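PDB 3LUF: Two-component system response regulator/GGDEF domain protein from Aeromonas salmonicida, which probably makes cyclic di-GMP from two GTP molecules through its GGDEF domain, while this fragment holds the tandem receiver domains that presumably regulate that activity. Local coordinates for residues R211-S214 / A215-L218; L174-Y177 / Y178-E181; D183-S186 / L187-L191; D224-N227 / Q228-P232. All blocks are in the same frame, centred on the assembly; numbering follows the deposited sequence. Where two conformers were deposited one is given.

Interaction 1: R211-S214 / A215-L218; sequences RGLS and ARYL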
loop_
_atom_site.group_PDB
_atom_site.type_symbol
_atom_site.label_atom_id
_atom_site.label_comp_id
_atom_site.label_asym_id
_atom_site.label_seq_id
_atom_site.Cartn_x
_atom_site.Cartn_y
_atom_site.Cartn_z
ATOM N N ARG B 211 2.195 18.218 11.187
ATOM C CA ARG B 211 2.796 17.328 12.200
ATOM C C ARG B 211 3.513 16.116 11.601
ATOM O O ARG B 211 4.252 15.413 12.317
ATOM C CB ARG B 211 1.767 16.902 13.248
ATOM C CG ARG B 211 1.316 18.040 14.163
ATOM C CD ARG B 211 0.092 17.631 14.956
ATOM N NE ARG B 211 -1.013 17.260 14.080
ATOM C CZ ARG B 211 -2.153 16.715 14.499
ATOM N NH1 ARG B 211 -2.358 16.489 15.793
ATOM N NH2 ARG B 211 -3.097 16.403 13.614
ATOM N N GLY B 212 3.304 15.889 10.294
ATOM C CA GLY B 212 3.964 14.823 9.522
ATOM C C GLY B 212 3.721 13.441 10.120
ATOM O O GLY B 212 4.650 12.648 10.293
ATOM N N LEU B 213 2.464 13.162 10.422
ATOM C CA LEU B 213 2.141 11.999 11.235
ATOM C C LEU B 213 2.386 10.669 10.512
ATOM O O LEU B 213 2.893 9.713 11.124
ATOM C CB LEU B 213 0.752 12.122 11.859
ATOM C CG LEU B 213 0.550 13.242 12.905
ATOM C CD1 LEU B 213 -0.920 13.465 13.237
ATOM C CD2 LEU B 213 1.371 13.032 14.204
ATOM N N SER B 214 2.037 10.600 9.228
ATOM C CA SER B 214 2.298 9.379 8.455
ATOM C C SER B 214 3.773 9.001 8.497
ATOM O O SER B 214 4.116 7.847 8.728
ATOM C CB SER B 214 1.845 9.505 7.002
ATOM O OG SER B 214 0.447 9.390 6.908
ATOM N N ALA B 215 4.651 9.973 8.274
ATOM C CA ALA B 215 6.093 9.707 8.332
ATOM C C ALA B 215 6.521 9.216 9.720
ATOM O O ALA B 215 7.342 8.320 9.834
ATOM C CB ALA B 215 6.900 10.964 7.941
ATOM N N ARG B 216 5.961 9.803 10.764
ATOM C CA ARG B 216 6.312 9.423 12.118
ATOM C C ARG B 216 5.879 7.976 12.382
ATOM O O ARG B 216 6.636 7.189 12.934
ATOM C CB ARG B 216 5.649 10.363 13.127
ATOM C CG ARG B 216 6.353 11.717 13.306
ATOM C CD ARG B 216 5.688 12.562 14.425
ATOM N NE ARG B 216 5.717 11.904 15.738
ATOM C CZ ARG B 216 4.937 12.235 16.773
ATOM N NH1 ARG B 216 4.046 13.212 16.656
ATOM N NH2 ARG B 216 5.034 11.583 17.925
ATOM N N TYR B 217 4.667 7.637 11.946
ATOM C CA TYR B 217 4.202 6.259 12.029
ATOM C C TYR B 217 5.152 5.305 11.320
ATOM O O TYR B 217 5.534 4.275 11.882
ATOM C CB TYR B 217 2.824 6.127 11.394
ATOM C CG TYR B 217 1.614 6.314 12.284
ATOM C CD1 TYR B 217 1.439 5.572 13.453
ATOM C CD2 TYR B 217 0.586 7.195 11.904
ATOM C CE1 TYR B 217 0.287 5.743 14.225
ATOM C CE2 TYR B 217 -0.572 7.340 12.660
ATOM C CZ TYR B 217 -0.721 6.621 13.795
ATOM O OH TYR B 217 -1.885 6.779 14.515
ATOM N N LEU B 218 5.500 5.626 10.074
ATOM C CA LEU B 218 6.383 4.776 9.274
ATOM C C LEU B 218 7.772 4.576 9.908
ATOM O O LEU B 218 8.290 3.429 9.974
ATOM C CB LEU B 218 6.460 5.312 7.828
ATOM C CG LEU B 218 5.155 5.147 7.035
ATOM C CD1 LEU B 218 5.244 5.957 5.696
ATOM C CD2 LEU B 218 4.902 3.664 6.755
#
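Leu213 O receives the amide of Tyr217 at 2.9 Å, nearly straight at the hydrogen (171°), and the same carbonyl oxygen lies 3.5 Å from Tyr217 CD2, obliquely to the phenol ring. This is the opening turn of helix 213-219, which crosses over between two parallel strands in the second CheY-like receiver domain of the chain. Gly212 takes the N-cap position with a positive phi, and its carbonyl starts the ladder by accepting Arg216 N at 3.2 Å, followed by Leu218 N with Ser214 O at 2.9 Å. Along the flank of the turn, Leu213 and Arg216 run side by side in the same direction, the methyl CD2 of Leu213 coming within 3.6 Å of Arg216 NH1 and meeting the guanidinium obliquely. Arg216 reaches back there because a turn about CG-CD (chi3 60°) folds the chain over the start of the helix. The other methyl of Leu213, CD1, rests 3.6 Å above the guanidinium plane of Arg211 toward its rim; Arg211 itself forms a salt bridge with Asp209. The two branches of one leucine therefore pack against two different guanidinium groups. Tyr217 turns inward and its hydroxyl is hydrogen-bonded to Ile205 O. The other side of the turn meets the second subunit, where Ala215 packs on Glu233 and Leu218 on Cys237 of that neighbouring chain. Within the turn, Leu218 CG settles 3.4 Å from Ser214 O.

Interaction 2: L174-Y177 / Y178-E181; sequences LVDY and YMPE. With MG (magnesium ion), chain F.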
loop_
_atom_site.group_PDB
_atom_site.type_symbol
_atom_site.label_atom_id
_atom_site.label_comp_id
_atom_site.label_asym_id
_atom_site.label_seq_id
_atom_site.Cartn_x
_atom_site.Cartn_y
_atom_site.Cartn_z
ATOM N N LEU B 174 -5.351 -1.264 13.018
ATOM C CA LEU B 174 -5.505 0.082 12.479
ATOM C C LEU B 174 -5.589 1.052 13.647
ATOM O O LEU B 174 -6.415 0.885 14.532
ATOM C CB LEU B 174 -6.764 0.179 11.612
ATOM C CG LEU B 174 -6.875 -0.758 10.387
ATOM C CD1 LEU B 174 -7.353 -2.169 10.759
ATOM C CD2 LEU B 174 -7.892 -0.168 9.451
ATOM N N VAL B 175 -4.736 2.069 13.636
ATOM C CA VAL B 175 -4.480 2.912 14.823
ATOM C C VAL B 175 -4.730 4.391 14.550
ATOM O O VAL B 175 -4.056 4.996 13.747
ATOM C CB VAL B 175 -3.012 2.746 15.306
ATOM C CG1 VAL B 175 -2.776 3.593 16.558
ATOM C CG2 VAL B 175 -2.733 1.295 15.636
ATOM N N ASP B 176 -5.691 4.951 15.276
ATOM C CA ASP B 176 -5.968 6.377 15.298
ATOM C C ASP B 176 -4.860 7.107 16.028
ATOM O O ASP B 176 -4.468 6.719 17.138
ATOM C CB ASP B 176 -7.298 6.577 16.043
ATOM C CG ASP B 176 -7.707 8.038 16.173
ATOM O OD1 ASP B 176 -7.400 8.852 15.280
ATOM O OD2 ASP B 176 -8.345 8.350 17.202
ATOM N N TYR B 177 -4.372 8.202 15.448
ATOM C CA TYR B 177 -3.365 8.965 16.143
ATOM C C TYR B 177 -3.918 9.704 17.375
ATOM O O TYR B 177 -3.384 9.564 18.475
ATOM C CB TYR B 177 -2.622 9.922 15.217
ATOM C CG TYR B 177 -1.785 10.894 16.015
ATOM C CD1 TYR B 177 -0.557 10.514 16.537
ATOM C CD2 TYR B 177 -2.261 12.172 16.303
ATOM C CE1 TYR B 177 0.202 11.397 17.292
ATOM C CE2 TYR B 177 -1.505 13.063 17.066
ATOM C CZ TYR B 177 -0.285 12.674 17.545
ATOM O OH TYR B 177 0.463 13.563 18.294
ATOM N N TYR B 178 -4.980 10.486 17.213
ATOM C CA TYR B 178 -5.337 11.403 18.287
ATOM C C TYR B 178 -6.270 10.746 19.283
ATOM O O TYR B 178 -7.452 10.555 19.016
ATOM C CB TYR B 178 -5.891 12.729 17.732
ATOM C CG TYR B 178 -6.068 13.789 18.780
ATOM C CD1 TYR B 178 -5.075 14.031 19.739
ATOM C CD2 TYR B 178 -7.233 14.555 18.827
ATOM C CE1 TYR B 178 -5.241 15.013 20.723
ATOM C CE2 TYR B 178 -7.412 15.530 19.805
ATOM C CZ TYR B 178 -6.415 15.760 20.739
ATOM O OH TYR B 178 -6.608 16.736 21.700
HETATM N N MSE B 179 -5.701 10.361 20.419
HETATM C CA MSE B 179 -6.440 9.662 21.467
HETATM C C MSE B 179 -5.971 10.221 22.795
HETATM O O MSE B 179 -4.837 10.635 22.889
HETATM C CB MSE B 179 -6.161 8.151 21.428
HETATM C CG MSE B 179 -6.692 7.469 20.146
HETATM SE SE MSE B 179 -6.694 5.541 20.161
HETATM C CE MSE B 179 -4.728 5.240 20.184
ATOM N N PRO B 180 -6.846 10.225 23.809
ATOM C CA PRO B 180 -6.362 10.726 25.106
ATOM C C PRO B 180 -5.355 9.767 25.777
ATOM O O PRO B 180 -5.389 8.540 25.539
ATOM C CB PRO B 180 -7.649 10.902 25.926
ATOM C CG PRO B 180 -8.692 9.949 25.264
ATOM C CD PRO B 180 -8.298 9.936 23.798
ATOM N N GLU B 181 -4.433 10.362 26.538
ATOM C CA GLU B 181 -3.454 9.682 27.407
ATOM C C GLU B 181 -2.271 9.054 26.671
ATOM O O GLU B 181 -1.108 9.368 26.944
ATOM C CB GLU B 181 -4.134 8.635 28.306
ATOM C CG GLU B 181 -3.275 8.305 29.532
ATOM C CD GLU B 181 -3.534 6.935 30.154
ATOM O OE1 GLU B 181 -4.467 6.196 29.750
ATOM O OE2 GLU B 181 -2.761 6.601 31.080
HETATM MG MG MG F . -9.139 10.034 17.888
HETATM O O HOH W 1 -8.547 11.019 16.113
HETATM O O HOH W 2 -10.086 11.793 18.613
HETATM O O HOH W 3 -10.918 9.516 16.872
#
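The flat carboxylate of Asp176 divides its two oxygens between a magnesium ion, which it shares with Tyr178, and a water. The end of central strand 172-176 and the loop after it form part of the acidic site of a receiver domain, and Asp176 is its predicted phosphoacceptor, unmodified here. Asp176 OD2 binds the metal directly at 2.0 Å; OD1 accepts a hydrogen bond of 2.6 Å from water 1, itself a metal ligand, so both oxygens are tied and the carboxylate's rotation is fixed. Its CG lies anti to the backbone N (chi1 179°), directing the group forward off the strand end. Tyr178 contributes its main-chain O at 2.1 Å rather than its phenol, which heads away; its CB packs 3.9 Å from Tyr177 CD2. Three waters and Asp132 OD1 complete an octahedron, with water 2 across the metal from Asp176 OD2 and water 3 across from Tyr178 O. Met179, present as selenomethionine, folds back against the strand end: turned about its CG-SE bond (chi3 -67°), it has its CG 3.5 Å from Asp176 OD2, and its methyl CE stands 3.4 Å from Asp176 O, a buried carbonyl with no polar partner in the model.

Interaction 3: D183-S186 / L187-L191; sequences DGIS and LVRML. With DMS (dimethyl sulfoxide), chain I.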
loop_
_atom_site.group_PDB
_atom_site.type_symbol
_atom_site.label_atom_id
_atom_site.label_comp_id
_atom_site.label_asym_id
_atom_site.label_seq_id
_atom_site.Cartn_x
_atom_site.Cartn_y
_atom_site.Cartn_z
ATOM N N ASP B 183 -1.175 8.367 22.715
ATOM C CA ASP B 183 -1.533 8.566 21.330
ATOM C C ASP B 183 -1.169 7.380 20.478
ATOM O O ASP B 183 -0.511 6.460 20.955
ATOM C CB ASP B 183 -0.971 9.866 20.778
ATOM C CG ASP B 183 0.551 9.897 20.658
ATOM O OD1 ASP B 183 1.201 8.977 20.128
ATOM O OD2 ASP B 183 1.129 10.924 21.049
ATOM N N GLY B 184 -1.572 7.428 19.212
ATOM C CA GLY B 184 -1.362 6.311 18.281
ATOM C C GLY B 184 0.105 5.954 18.083
ATOM O O GLY B 184 0.454 4.777 17.949
ATOM N N ILE B 185 0.974 6.953 17.985
ATOM C CA ILE B 185 2.373 6.668 17.705
ATOM C C ILE B 185 3.017 5.995 18.918
ATOM O O ILE B 185 3.817 5.056 18.755
ATOM C CB ILE B 185 3.141 7.932 17.236
ATOM C CG1 ILE B 185 2.654 8.337 15.856
ATOM C CG2 ILE B 185 4.621 7.643 17.120
ATOM C CD1 ILE B 185 2.872 9.785 15.520
ATOM N N SER B 186 2.636 6.435 20.113
ATOM C CA SER B 186 3.063 5.779 21.339
ATOM C C SER B 186 2.616 4.326 21.412
ATOM O O SER B 186 3.372 3.463 21.829
ATOM C CB SER B 186 2.518 6.515 22.558
ATOM O OG SER B 186 3.163 7.743 22.681
ATOM N N LEU B 187 1.384 4.062 20.998
ATOM C CA LEU B 187 0.907 2.689 20.962
ATOM C C LEU B 187 1.741 1.894 19.958
ATOM O O LEU B 187 2.131 0.764 20.212
ATOM C CB LEU B 187 -0.588 2.610 20.601
ATOM C CG LEU B 187 -1.181 1.212 20.404
ATOM C CD1 LEU B 187 -1.077 0.329 21.664
ATOM C CD2 LEU B 187 -2.650 1.390 19.988
ATOM N N VAL B 188 1.982 2.471 18.792
ATOM C CA VAL B 188 2.805 1.746 17.813
ATOM C C VAL B 188 4.216 1.436 18.378
ATOM O O VAL B 188 4.720 0.329 18.230
ATOM C CB VAL B 188 2.864 2.530 16.499
ATOM C CG1 VAL B 188 3.852 1.923 15.578
ATOM C CG2 VAL B 188 1.459 2.513 15.865
ATOM N N ARG B 189 4.838 2.411 19.027
ATOM C CA ARG B 189 6.139 2.151 19.675
ATOM C C ARG B 189 6.071 0.966 20.666
ATOM O O ARG B 189 6.958 0.110 20.638
ATOM C CB ARG B 189 6.688 3.412 20.370
ATOM C CG ARG B 189 7.003 4.580 19.430
ATOM C CD ARG B 189 7.984 5.624 20.088
ATOM N NE ARG B 189 7.504 6.052 21.403
ATOM C CZ ARG B 189 6.569 6.980 21.604
ATOM N NH1 ARG B 189 6.000 7.625 20.570
ATOM N NH2 ARG B 189 6.192 7.261 22.850
HETATM N N MSE B 190 5.030 0.900 21.512
HETATM C CA MSE B 190 4.883 -0.199 22.448
HETATM C C MSE B 190 4.770 -1.541 21.724
HETATM O O MSE B 190 5.389 -2.550 22.110
HETATM C CB MSE B 190 3.662 0.033 23.352
HETATM C CG MSE B 190 3.927 1.146 24.339
HETATM SE SE MSE B 190 2.430 1.230 25.588
HETATM C CE MSE B 190 2.579 -0.485 26.376
ATOM N N LEU B 191 3.945 -1.558 20.671
ATOM C CA LEU B 191 3.693 -2.776 19.938
ATOM C C LEU B 191 4.981 -3.270 19.290
ATOM O O LEU B 191 5.296 -4.465 19.302
ATOM C CB LEU B 191 2.565 -2.581 18.875
ATOM C CG LEU B 191 1.177 -2.362 19.488
ATOM C CD1 LEU B 191 0.150 -2.171 18.359
ATOM C CD2 LEU B 191 0.746 -3.537 20.387
HETATM S S DMS I . 1.364 10.700 24.639
HETATM O O DMS I . 1.169 9.169 23.717
HETATM C C1 DMS I . 2.706 11.711 23.939
HETATM C C2 DMS I . -0.047 11.794 24.295
#
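Ser186 OG and Arg189 NH2 meet one turn apart at 3.1 Å, a weak hydrogen bond bent to 127°, at the start of helix 184-194. This helix follows the central strand of the receiver fold, and its first turn is a worked example of how an N-terminus disposes of its donors. Asp183 is the N-cap: with CG between the backbone N and carbonyl carbon (chi1 67°), its OD1 swings over the turn and accepts Ser186 N at 2.9 Å and 168°. No direct bond from Asp183 N to Ser186 OG completes a capping box; instead the oxygen of a dimethyl sulfoxide molecule, probably left by the crystallisation liquor, bridges the two, accepting both Asp183 N and Ser186 OG at 2.7 Å. Ser186 OG therefore donates to the solvent molecule while serving as acceptor for the arginine. The main-chain carbonyls are met in regular succession: Asp183 O by Leu187 N, Gly184 O by Val188 N, Ile185 O by Arg189 N and Ser186 O by Met190 N, the tightest being Arg189 N at 2.8 Å to Ile185 O. Arg189 doubles back, its chain bent at chi3, and lays one guanidinium face over Ser186 CA, which stands 3.3 Å off the plane toward the rim. Ile185 CG2 comes to the edge of the same group. The acid of Asp183 and the guanidinium do not touch, although the opposite charges may attract mildly across the turn. On the inner side Val188 CG2 sits 3.2 Å from Gly184 O.

Interaction 4: D224-N227 / Q228-P232; sequences DFLN and QPFEP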
loop_
_atom_site.group_PDB
_atom_site.type_symbol
_atom_site.label_atom_id
_atom_site.label_comp_id
_atom_site.label_asym_id
_atom_site.label_seq_id
_atom_site.Cartn_x
_atom_site.Cartn_y
_atom_site.Cartn_z
ATOM N N ASP B 224 2.273 0.682 7.142
ATOM C CA ASP B 224 1.560 1.486 6.154
ATOM C C ASP B 224 0.866 2.647 6.834
ATOM O O ASP B 224 0.824 2.745 8.082
ATOM C CB ASP B 224 0.500 0.582 5.474
ATOM C CG ASP B 224 0.199 0.992 4.036
ATOM O OD1 ASP B 224 0.560 2.120 3.604
ATOM O OD2 ASP B 224 -0.455 0.175 3.346
ATOM N N PHE B 225 0.315 3.529 6.011
ATOM C CA PHE B 225 -0.417 4.703 6.510
ATOM C C PHE B 225 -1.717 4.853 5.750
ATOM O O PHE B 225 -1.843 4.368 4.619
ATOM C CB PHE B 225 0.426 5.973 6.312
ATOM C CG PHE B 225 0.561 6.380 4.863
ATOM C CD1 PHE B 225 -0.277 7.353 4.336
ATOM C CD2 PHE B 225 1.485 5.762 4.035
ATOM C CE1 PHE B 225 -0.175 7.722 2.998
ATOM C CE2 PHE B 225 1.584 6.113 2.669
ATOM C CZ PHE B 225 0.739 7.116 2.176
ATOM N N LEU B 226 -2.662 5.554 6.355
ATOM C CA LEU B 226 -3.919 5.854 5.688
ATOM C C LEU B 226 -4.377 7.182 6.250
ATOM O O LEU B 226 -4.551 7.330 7.467
ATOM C CB LEU B 226 -4.927 4.728 5.952
ATOM C CG LEU B 226 -6.356 4.925 5.455
ATOM C CD1 LEU B 226 -6.318 5.085 3.970
ATOM C CD2 LEU B 226 -7.181 3.694 5.887
ATOM N N ASN B 227 -4.497 8.183 5.382
ATOM C CA ASN B 227 -4.843 9.511 5.850
ATOM C C ASN B 227 -6.357 9.730 5.861
ATOM O O ASN B 227 -7.058 9.293 4.954
ATOM C CB ASN B 227 -4.097 10.589 5.047
ATOM C CG ASN B 227 -2.575 10.514 5.243
ATOM O OD1 ASN B 227 -2.075 10.204 6.352
ATOM N ND2 ASN B 227 -1.831 10.798 4.172
ATOM N N GLN B 228 -6.859 10.354 6.927
ATOM C CA GLN B 228 -8.291 10.683 7.041
ATOM C C GLN B 228 -8.529 12.087 6.480
ATOM O O GLN B 228 -7.660 12.945 6.600
ATOM C CB GLN B 228 -8.717 10.699 8.512
ATOM C CG GLN B 228 -9.027 9.360 9.149
ATOM C CD GLN B 228 -9.426 9.503 10.619
ATOM O OE1 GLN B 228 -9.190 10.553 11.238
ATOM N NE2 GLN B 228 -10.040 8.445 11.186
ATOM N N PRO B 229 -9.694 12.331 5.839
ATOM C CA PRO B 229 -10.747 11.385 5.442
ATOM C C PRO B 229 -10.321 10.395 4.350
ATOM O O PRO B 229 -9.527 10.751 3.485
ATOM C CB PRO B 229 -11.862 12.296 4.875
ATOM C CG PRO B 229 -11.149 13.570 4.462
ATOM C CD PRO B 229 -10.074 13.730 5.544
ATOM N N PHE B 230 -10.852 9.173 4.410
ATOM C CA PHE B 230 -10.668 8.156 3.364
ATOM C C PHE B 230 -11.995 7.497 2.996
ATOM O O PHE B 230 -12.949 7.470 3.808
ATOM C CB PHE B 230 -9.638 7.078 3.786
ATOM C CG PHE B 230 -9.988 6.377 5.088
ATOM C CD1 PHE B 230 -10.888 5.301 5.100
ATOM C CD2 PHE B 230 -9.432 6.803 6.289
ATOM C CE1 PHE B 230 -11.219 4.665 6.293
ATOM C CE2 PHE B 230 -9.770 6.188 7.492
ATOM C CZ PHE B 230 -10.669 5.122 7.491
ATOM N N GLU B 231 -12.045 6.956 1.773
ATOM C CA GLU B 231 -13.195 6.224 1.264
ATOM C C GLU B 231 -13.078 4.732 1.588
ATOM O O GLU B 231 -11.952 4.230 1.769
ATOM C CB GLU B 231 -13.272 6.424 -0.246
ATOM C CG GLU B 231 -13.412 7.907 -0.645
ATOM C CD GLU B 231 -14.773 8.500 -0.262
ATOM O OE1 GLU B 231 -15.817 7.819 -0.415
ATOM O OE2 GLU B 231 -14.786 9.657 0.207
ATOM N N PRO B 232 -14.209 4.008 1.636
ATOM C CA PRO B 232 -14.209 2.561 1.906
ATOM C C PRO B 232 -13.297 1.758 1.006
ATOM O O PRO B 232 -12.629 0.816 1.476
ATOM C CB PRO B 232 -15.676 2.159 1.650
ATOM C CG PRO B 232 -16.430 3.379 1.931
ATOM C CD PRO B 232 -15.592 4.540 1.563
#
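A cis peptide between Gln228 and Pro229 turns the chain sharply at the end of strand 224-228, bringing Asn227 O within 3.2 Å of Pro229 O, two acceptors that cannot bond to each other. The turn sends Phe230 back against the strand. Its ring receives Leu226 over one face: CD2 lies 3.8 Å from the ring centroid and only 7° off the normal, a CH-pi contact, while CG of the same leucine approaches Phe230 CD2 at 3.7 Å. The two side chains cross at about a right angle, so the leucine branch points into the ring. Phe230 CG is held between its backbone N and carbonyl carbon (chi1 57°), which tucks the ring beside the strand. In CheY-like receiver domains the last strand characteristically ends in a residue, often lysine, followed by a cis proline; Gln228 probably occupies that lysine's place here. Around the turn, Phe230 also packs on Thr140, Gln143 and Leu235, joining the strand end to helices 134-145 and 232-248. Asn227 ND2 is hydrogen-bonded to Glu234 of the second subunit, and Pro229 O accepts Ser208 OG of that subunit. Asn227 O lies in the plane of the Phe230 ring at its edge, 3.7 Å from CD2.

In the fold
All four contacts belong to the second receiver domain, and interactions 1 and 3 both touch interaction 2, next to its metal site. Tyr177 joins it to interaction 3, its O probably accepting Gly184 N at 2.9 Å. Tyr217 of interaction 1 reaches the same strand end, where its OH lies 2.9 Å from Val175 O, a probable bond that would have to share the proton given to Ile205 O; its side chain comes to about 9 Å of the magnesium (nearest atoms). Interactions 1 and 3 pack directly, Arg216 CZ lying 3.4 Å from Ile185 CD1. Interaction 4 does not touch interaction 2, yet the Gln228 side chain comes within about 5 Å of that of Asp176. Interactions 1 and 4 meet at Ser214 and Asn227, and both face the second subunit.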